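Local coordinates for TbpB (Actinobacillus pleuropneumoniae, PDB 3HOL), which serves as the transferrin-binding lipoprotein of the bacterial transferrin receptor, probably capturing host transferrin for iron acquisition, at residues Asp146-Lys151 with His169-Gln174; Lys151-Gly154 with Gly158-Ser161. One frame throughout, in Å; residues are numbered along the deposited sequence.

Contact 1: Asp146-Lys151 with His169-Gln174; sequences DDYYTK and HKYTSQ
His-169 brings its imidazole up to Asp-147 and Tyr-148. Its CG lies anti to its own carbonyl carbon (chi1 -64°), which sends the ring across toward the loop 146-151. There it runs almost parallel to the Tyr-148 phenol, with the planes at 8°, but the two rings are slid so far apart, with centroids separated by 5.3 Å, that they barely overlap. CB of Asp-147 lies in the plane of the imidazole, at its edge, and the carboxylate plane is turned 46° from that ring; OD1 of Asp-147 forms a salt bridge with Lys-168. CB of Asp-147 also sits over one face of the Tyr-148 ring, 3.4 Å above the plane and toward the rim.

At Tyr-171 the chain enters strand 171-178, a strand of the antiparallel N-lobe beta barrel, flanked by strands 119-133 and 183-190. The Tyr-171 hydroxyl points at the edge of the other phenol, with OH 4.3 Å from CE1 of Tyr-148. A water joins the two hydroxyls, 2.6 Å from Tyr-171 OH and 3.0 Å from Tyr-148 OH, and it lies in the plane of the Tyr-171 ring, at its edge. Trp-126 and Phe-128 meet that ring edge-to-face. Further along, OG of Ser-173 is hydrogen-bonded to Ser-125 O on strand 119-133.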
loop_
_atom_site.group_PDB
_atom_site.type_symbol
_atom_site.label_atom_id
_atom_site.label_comp_id
_atom_site.label_asym_id
_atom_site.label_seq_id
_atom_site.Cartn_x
_atom_site.Cartn_y
_atom_site.Cartn_z
ATOM N N ASP A 146 -34.184 16.216 19.495
ATOM C CA ASP A 146 -33.176 17.296 19.471
ATOM C C ASP A 146 -31.806 16.765 19.033
ATOM O O ASP A 146 -30.912 17.559 18.689
ATOM C CB ASP A 146 -33.044 17.983 20.821
ATOM C CG ASP A 146 -34.384 18.536 21.341
ATOM O OD1 ASP A 146 -35.234 18.865 20.514
ATOM O OD2 ASP A 146 -34.548 18.648 22.567
ATOM N N ASP A 147 -31.661 15.436 19.044
ATOM C CA ASP A 147 -30.363 14.765 18.753
ATOM C C ASP A 147 -30.263 14.252 17.329
ATOM O O ASP A 147 -29.182 14.375 16.718
ATOM C CB ASP A 147 -30.099 13.596 19.707
ATOM C CG ASP A 147 -29.850 14.043 21.113
ATOM O OD1 ASP A 147 -28.738 14.532 21.378
ATOM O OD2 ASP A 147 -30.776 13.918 21.955
ATOM N N TYR A 148 -31.355 13.666 16.815
ATOM C CA TYR A 148 -31.346 12.970 15.501
ATOM C C TYR A 148 -32.554 13.306 14.617
ATOM O O TYR A 148 -33.621 13.709 15.135
ATOM C CB TYR A 148 -31.284 11.451 15.687
ATOM C CG TYR A 148 -30.169 11.004 16.608
ATOM C CD1 TYR A 148 -28.838 11.000 16.166
ATOM C CD2 TYR A 148 -30.438 10.579 17.917
ATOM C CE1 TYR A 148 -27.795 10.591 16.996
ATOM C CE2 TYR A 148 -29.369 10.172 18.787
ATOM C CZ TYR A 148 -28.067 10.172 18.294
ATOM O OH TYR A 148 -27.019 9.788 19.094
ATOM N N TYR A 149 -32.378 13.140 13.311
ATOM C CA TYR A 149 -33.449 13.393 12.343
ATOM C C TYR A 149 -34.342 12.165 12.130
ATOM O O TYR A 149 -35.023 12.049 11.096
ATOM C CB TYR A 149 -32.875 13.840 10.988
ATOM C CG TYR A 149 -32.044 15.095 10.992
ATOM C CD1 TYR A 149 -32.633 16.357 11.066
ATOM C CD2 TYR A 149 -30.652 15.019 10.853
ATOM C CE1 TYR A 149 -31.848 17.514 11.056
ATOM C CE2 TYR A 149 -29.868 16.144 10.843
ATOM C CZ TYR A 149 -30.468 17.389 10.934
ATOM O OH TYR A 149 -29.643 18.474 10.898
ATOM N N THR A 150 -34.337 11.230 13.073
ATOM C CA THR A 150 -35.153 10.011 12.938
ATOM C C THR A 150 -35.610 9.565 14.332
ATOM O O THR A 150 -35.154 10.117 15.316
ATOM C CB THR A 150 -34.356 8.875 12.169
ATOM O OG1 THR A 150 -35.245 7.811 11.771
ATOM C CG2 THR A 150 -33.188 8.350 13.005
ATOM N N LYS A 151 -36.547 8.612 14.390
ATOM C CA LYS A 151 -37.051 8.000 15.639
ATOM C C LYS A 151 -36.643 6.528 15.700
ATOM O O LYS A 151 -36.222 5.956 14.678
ATOM C CB LYS A 151 -38.597 8.083 15.697
ATOM C CG LYS A 151 -39.153 9.509 15.689
ATOM C CD LYS A 151 -40.727 9.578 15.726
ATOM C CE LYS A 151 -41.359 8.975 14.432
ATOM N NZ LYS A 151 -42.800 9.268 14.290
ATOM N N HIS A 169 -24.353 17.242 17.996
ATOM C CA HIS A 169 -23.305 16.245 17.699
ATOM C C HIS A 169 -22.373 16.716 16.608
ATOM O O HIS A 169 -22.825 17.181 15.555
ATOM C CB HIS A 169 -23.961 14.933 17.321
ATOM C CG HIS A 169 -24.746 14.343 18.447
ATOM N ND1 HIS A 169 -26.126 14.426 18.528
ATOM C CD2 HIS A 169 -24.339 13.756 19.593
ATOM C CE1 HIS A 169 -26.534 13.879 19.662
ATOM N NE2 HIS A 169 -25.470 13.479 20.336
ATOM N N LYS A 170 -21.066 16.622 16.866
ATOM C CA LYS A 170 -20.068 16.870 15.848
ATOM C C LYS A 170 -18.926 15.889 16.101
ATOM O O LYS A 170 -18.275 15.939 17.159
ATOM C CB LYS A 170 -19.545 18.287 15.929
ATOM C CG LYS A 170 -18.894 18.725 14.616
ATOM C CD LYS A 170 -17.740 19.770 14.869
ATOM C CE LYS A 170 -17.218 20.422 13.579
ATOM N NZ LYS A 170 -16.909 19.367 12.586
ATOM N N TYR A 171 -18.724 14.973 15.165
ATOM C CA TYR A 171 -17.775 13.894 15.389
ATOM C C TYR A 171 -16.406 14.219 14.810
ATOM O O TYR A 171 -16.191 14.183 13.581
ATOM C CB TYR A 171 -18.322 12.617 14.757
ATOM C CG TYR A 171 -19.714 12.315 15.263
ATOM C CD1 TYR A 171 -19.917 11.868 16.568
ATOM C CD2 TYR A 171 -20.825 12.513 14.446
ATOM C CE1 TYR A 171 -21.196 11.593 17.036
ATOM C CE2 TYR A 171 -22.121 12.235 14.891
ATOM C CZ TYR A 171 -22.306 11.790 16.186
ATOM O OH TYR A 171 -23.601 11.523 16.614
ATOM N N THR A 172 -15.463 14.511 15.687
ATOM C CA THR A 172 -14.151 14.995 15.241
ATOM C C THR A 172 -13.052 14.054 15.726
ATOM O O THR A 172 -13.203 13.381 16.775
ATOM C CB THR A 172 -13.845 16.405 15.847
ATOM O OG1 THR A 172 -13.896 16.320 17.280
ATOM C CG2 THR A 172 -14.899 17.443 15.349
ATOM N N SER A 173 -11.952 13.994 14.973
ATOM C CA SER A 173 -10.899 13.071 15.322
ATOM C C SER A 173 -9.565 13.803 15.413
ATOM O O SER A 173 -9.329 14.797 14.705
ATOM C CB SER A 173 -10.825 11.961 14.273
ATOM O OG SER A 173 -10.438 12.514 13.041
ATOM N N GLN A 174 -8.686 13.287 16.262
ATOM C CA GLN A 174 -7.344 13.799 16.397
ATOM C C GLN A 174 -6.406 12.643 16.740
ATOM O O GLN A 174 -6.723 11.815 17.600
ATOM C CB GLN A 174 -7.287 14.936 17.441
ATOM C CG GLN A 174 -5.897 15.561 17.615
ATOM C CD GLN A 174 -5.867 16.790 18.521
ATOM O OE1 GLN A 174 -6.717 17.666 18.418
ATOM N NE2 GLN A 174 -4.868 16.856 19.417
HETATM O O HOH W 1 -24.026 10.296 18.884
#

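Contact 2: Lys151-Gly154 with Gly158-Ser161; sequences KFIG and GLVS
The backbones draw together at two glycines, the CA atoms of Gly-154 and Gly-158 lying 4.4 Å apart, and CA of Gly-154 comes within 3.8 Å of N of Leu-159. Gly-154 has a positive phi (66°), a conformation that glycine adopts readily. Next to it, Ile-153 and Leu-159 supply the side-chain packing. The gamma methyl of Ile-153 does the touching: CG2 is anti to the backbone N and meets the branched end of Leu-159, at 3.7 Å from CD1 and the same from CD2. CG of Leu-159 follows at 4.0 Å from that CG2, so one methyl group bears on the whole fork of the isobutyl group. Leu-159 reaches it with CG anti to its own N (chi1 171°), its CB already directed at the other segment. Phe-226 borders Ile-153 from elsewhere in the chain. Leu-159 N bonds to Ser-130 OG, and Gly-154 O to Arg-140 NH1. Buried apolar packing thus joins the two segments, and these polar atoms find their partners elsewhere in the chain.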
loop_
_atom_site.group_PDB
_atom_site.type_symbol
_atom_site.label_atom_id
_atom_site.label_comp_id
_atom_site.label_asym_id
_atom_site.label_seq_id
_atom_site.Cartn_x
_atom_site.Cartn_y
_atom_site.Cartn_z
ATOM N N LYS A 151 -36.547 8.612 14.390
ATOM C CA LYS A 151 -37.051 8.000 15.639
ATOM C C LYS A 151 -36.643 6.528 15.700
ATOM O O LYS A 151 -36.222 5.956 14.678
ATOM C CB LYS A 151 -38.597 8.083 15.697
ATOM C CG LYS A 151 -39.153 9.509 15.689
ATOM C CD LYS A 151 -40.727 9.578 15.726
ATOM C CE LYS A 151 -41.359 8.975 14.432
ATOM N NZ LYS A 151 -42.800 9.268 14.290
ATOM N N PHE A 152 -36.794 5.906 16.876
ATOM C CA PHE A 152 -36.534 4.463 17.043
ATOM C C PHE A 152 -35.045 4.201 16.677
ATOM O O PHE A 152 -34.707 3.429 15.775
ATOM C CB PHE A 152 -37.573 3.633 16.239
ATOM C CG PHE A 152 -39.021 4.070 16.507
ATOM C CD1 PHE A 152 -39.562 3.958 17.794
ATOM C CD2 PHE A 152 -39.787 4.662 15.515
ATOM C CE1 PHE A 152 -40.884 4.365 18.074
ATOM C CE2 PHE A 152 -41.117 5.093 15.793
ATOM C CZ PHE A 152 -41.652 4.941 17.065
ATOM N N ILE A 153 -34.189 4.871 17.432
ATOM C CA ILE A 153 -32.781 5.066 17.104
ATOM C C ILE A 153 -32.009 3.748 17.198
ATOM O O ILE A 153 -31.946 3.162 18.270
ATOM C CB ILE A 153 -32.121 6.082 18.055
ATOM C CG1 ILE A 153 -32.970 7.356 18.218
ATOM C CG2 ILE A 153 -30.734 6.464 17.502
ATOM C CD1 ILE A 153 -33.237 8.043 16.899
ATOM N N GLY A 154 -31.433 3.320 16.078
ATOM C CA GLY A 154 -30.712 2.064 15.986
ATOM C C GLY A 154 -31.563 0.818 16.164
ATOM O O GLY A 154 -31.015 -0.283 16.354
ATOM N N GLY A 158 -29.914 0.805 11.493
ATOM C CA GLY A 158 -28.712 1.248 12.202
ATOM C C GLY A 158 -28.711 2.767 12.283
ATOM O O GLY A 158 -29.111 3.434 11.317
ATOM N N LEU A 159 -28.269 3.306 13.422
ATOM C CA LEU A 159 -27.988 4.725 13.547
ATOM C C LEU A 159 -26.692 5.108 12.824
ATOM O O LEU A 159 -25.647 4.485 13.068
ATOM C CB LEU A 159 -27.820 5.088 15.010
ATOM C CG LEU A 159 -27.317 6.510 15.347
ATOM C CD1 LEU A 159 -28.311 7.583 14.879
ATOM C CD2 LEU A 159 -27.100 6.644 16.837
ATOM N N VAL A 160 -26.746 6.152 11.989
ATOM C CA VAL A 160 -25.573 6.660 11.261
ATOM C C VAL A 160 -25.172 8.035 11.814
ATOM O O VAL A 160 -26.046 8.802 12.207
ATOM C CB VAL A 160 -25.863 6.797 9.754
ATOM C CG1 VAL A 160 -24.565 6.975 8.942
ATOM C CG2 VAL A 160 -26.573 5.511 9.219
ATOM N N SER A 161 -23.868 8.350 11.834
ATOM C CA SER A 161 -23.416 9.698 12.243
ATOM C C SER A 161 -24.168 10.795 11.447
ATOM O O SER A 161 -24.462 11.868 11.978
ATOM C CB SER A 161 -21.905 9.874 12.009
ATOM O OG SER A 161 -21.559 9.357 10.719
#

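Leaving strand 119-133, the chain makes a long excursion without regular strands before it re-enters the barrel at strand 171-178. Residues 146-151 come first and run straight into 151-154, with Lys-151 common to both. Contact 2 then closes a tight turn over residues 155-157, and contact 1 closes the wider loop as the chain reaches 169-174; the small closure falls within the large one and the two do not cross. Their centres are 10 Å apart and they touch: CD1 of Leu-159 and CD1 of Ile-153 lie on one side of the Tyr-148 ring plane, opposite CB of Asp-147, while Ser-161 CB lies 3.7 Å from CE2 of Tyr-171, joining the excursion to the barrel wall.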